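Long-range contact in arylmalonate decarboxylase (PDB 3IXL), which catalyses the decarboxylation of 2-aryl-2-methylmalonates, taking up a proton and giving 2-arylpropionates and carbon dioxide: residues A[47-52]-A[78-83]. The protein carries 2 engineered substitutions. Residues are numbered along the deposited sequence; the frame is centred on the assembly and turned at random.
Sequences GYDAVI and SFYRGA
Y80 holds CG between its backbone N and carbonyl carbon (chi1 81°), while Y48 turns CG anti to its carbonyl carbon (chi1 -48°), and with these torsions the two side chains run antiparallel past one another. The case illustrates how a tyrosine can be covered on both ring faces while its hydroxyl is held by an acid shared with an arginine. The rings form a tilted edge-to-face pair, planes 57° apart, with CD2 of Y48 over the face of Y80, offset toward its rim and 3.4 Å from its CG. CB of Y48 adds a CH-pi contact, 3.7 Å from the centroid of the Y80 ring. On the opposite face lies CG of R81.

The hydroxyl of Y80 donates to D49, OH to OD1 2.8 Å, meeting that oxygen nearly along its C-O axis. A longer salt bridge reaches the same OD1 from R81 NH2 (3.3 Å), and the Y80 hydroxyl oxygen sits 3.1 Å above the guanidinium plane, over its centre. CG2 of I52 packs 3.6 Å from OH of Y80.

The OH of Y48 hydrogen-bonds S76, which lines the 2-phenylacetic acid pocket. The contact thus joins helix 45-51 to the turn between helices 75-79 and 83-97, beside the ligand site of a fold shared with the Asp/Glu racemase clan.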
loop_
_atom_site.group_PDB
_atom_site.type_symbol
_atom_site.label_atom_id
_atom_site.label_comp_id
_atom_site.label_asym_id
_atom_site.label_seq_id
_atom_site.Cartn_x
_atom_site.Cartn_y
_atom_site.Cartn_z
ATOM N N GLY A 47 11.715 -8.625 10.924
ATOM C CA GLY A 47 10.576 -7.982 11.564
ATOM C C GLY A 47 9.260 -8.618 11.147
ATOM O O GLY A 47 8.402 -8.899 11.989
ATOM N N TYR A 48 9.095 -8.855 9.849
ATOM C CA TYR A 48 7.857 -9.460 9.356
ATOM C C TYR A 48 7.615 -10.822 9.990
ATOM O O TYR A 48 6.492 -11.133 10.388
ATOM C CB TYR A 48 7.855 -9.613 7.830
ATOM C CG TYR A 48 8.266 -8.380 7.058
ATOM C CD1 TYR A 48 7.873 -7.100 7.461
ATOM C CD2 TYR A 48 9.053 -8.504 5.915
ATOM C CE1 TYR A 48 8.282 -5.969 6.741
ATOM C CE2 TYR A 48 9.471 -7.395 5.201
ATOM C CZ TYR A 48 9.088 -6.131 5.623
ATOM O OH TYR A 48 9.517 -5.042 4.900
ATOM N N ASP A 49 8.673 -11.630 10.087
ATOM C CA ASP A 49 8.531 -12.982 10.611
ATOM C C ASP A 49 7.964 -12.975 12.034
ATOM O O ASP A 49 7.266 -13.915 12.426
ATOM C CB ASP A 49 9.878 -13.703 10.582
ATOM C CG ASP A 49 10.264 -14.194 9.194
ATOM O OD1 ASP A 49 9.452 -14.129 8.241
ATOM O OD2 ASP A 49 11.414 -14.666 9.066
ATOM N N ALA A 50 8.248 -11.916 12.792
ATOM C CA ALA A 50 7.808 -11.832 14.189
ATOM C C ALA A 50 6.325 -11.492 14.376
ATOM O O ALA A 50 5.779 -11.684 15.465
ATOM C CB ALA A 50 8.673 -10.860 14.973
ATOM N N VAL A 51 5.673 -10.979 13.332
ATOM C CA VAL A 51 4.257 -10.593 13.438
ATOM C C VAL A 51 3.336 -11.242 12.408
ATOM O O VAL A 51 2.111 -11.201 12.570
ATOM C CB VAL A 51 4.045 -9.050 13.388
ATOM C CG1 VAL A 51 4.722 -8.378 14.570
ATOM C CG2 VAL A 51 4.504 -8.459 12.049
ATOM N N ILE A 52 3.906 -11.819 11.349
ATOM C CA ILE A 52 3.093 -12.290 10.223
ATOM C C ILE A 52 2.041 -13.320 10.653
ATOM O O ILE A 52 0.946 -13.368 10.097
ATOM C CB ILE A 52 3.972 -12.829 9.058
ATOM C CG1 ILE A 52 3.136 -13.158 7.813
ATOM C CG2 ILE A 52 4.742 -14.073 9.490
ATOM C CD1 ILE A 52 2.517 -11.953 7.130
ATOM N N SER A 78 3.074 -8.186 2.978
ATOM C CA SER A 78 2.311 -8.996 2.037
ATOM C C SER A 78 3.061 -9.444 0.769
ATOM O O SER A 78 2.647 -10.423 0.153
ATOM C CB SER A 78 0.955 -8.354 1.708
ATOM O OG SER A 78 1.074 -7.026 1.216
ATOM N N PHE A 79 4.172 -8.786 0.417
ATOM C CA PHE A 79 4.953 -9.216 -0.759
ATOM C C PHE A 79 6.267 -9.945 -0.468
ATOM O O PHE A 79 6.854 -10.515 -1.399
ATOM C CB PHE A 79 5.149 -8.087 -1.812
ATOM C CG PHE A 79 6.128 -6.982 -1.414
ATOM C CD1 PHE A 79 7.485 -7.249 -1.173
ATOM C CD2 PHE A 79 5.690 -5.664 -1.342
ATOM C CE1 PHE A 79 8.365 -6.230 -0.816
ATOM C CE2 PHE A 79 6.559 -4.629 -1.003
ATOM C CZ PHE A 79 7.900 -4.907 -0.740
ATOM N N TYR A 80 6.738 -9.935 0.782
ATOM C CA TYR A 80 8.120 -10.377 1.030
ATOM C C TYR A 80 8.404 -11.843 0.747
ATOM O O TYR A 80 9.564 -12.236 0.624
ATOM C CB TYR A 80 8.629 -9.996 2.420
ATOM C CG TYR A 80 8.220 -10.873 3.598
ATOM C CD1 TYR A 80 6.906 -10.881 4.077
ATOM C CD2 TYR A 80 9.174 -11.623 4.295
ATOM C CE1 TYR A 80 6.552 -11.643 5.185
ATOM C CE2 TYR A 80 8.830 -12.375 5.415
ATOM C CZ TYR A 80 7.514 -12.387 5.852
ATOM O OH TYR A 80 7.166 -13.120 6.973
ATOM N N ARG A 81 7.344 -12.645 0.674
ATOM C CA ARG A 81 7.476 -14.077 0.426
ATOM C C ARG A 81 7.051 -14.445 -0.986
ATOM O O ARG A 81 7.042 -15.626 -1.342
ATOM C CB ARG A 81 6.664 -14.856 1.456
ATOM C CG ARG A 81 7.317 -14.879 2.826
ATOM C CD ARG A 81 6.427 -15.558 3.849
ATOM N NE ARG A 81 7.130 -15.827 5.098
ATOM C CZ ARG A 81 6.539 -16.178 6.234
ATOM N NH1 ARG A 81 5.211 -16.296 6.301
ATOM N NH2 ARG A 81 7.277 -16.400 7.312
ATOM N N GLY A 82 6.704 -13.451 -1.794
ATOM C CA GLY A 82 6.299 -13.698 -3.177
ATOM C C GLY A 82 4.795 -13.647 -3.374
ATOM O O GLY A 82 4.024 -13.502 -2.402
ATOM N N ALA A 83 4.384 -13.774 -4.633
ATOM C CA ALA A 83 2.977 -13.630 -5.016
ATOM C C ALA A 83 2.052 -14.706 -4.455
ATOM O O ALA A 83 0.922 -14.401 -4.048
ATOM C CB ALA A 83 2.846 -13.566 -6.537
#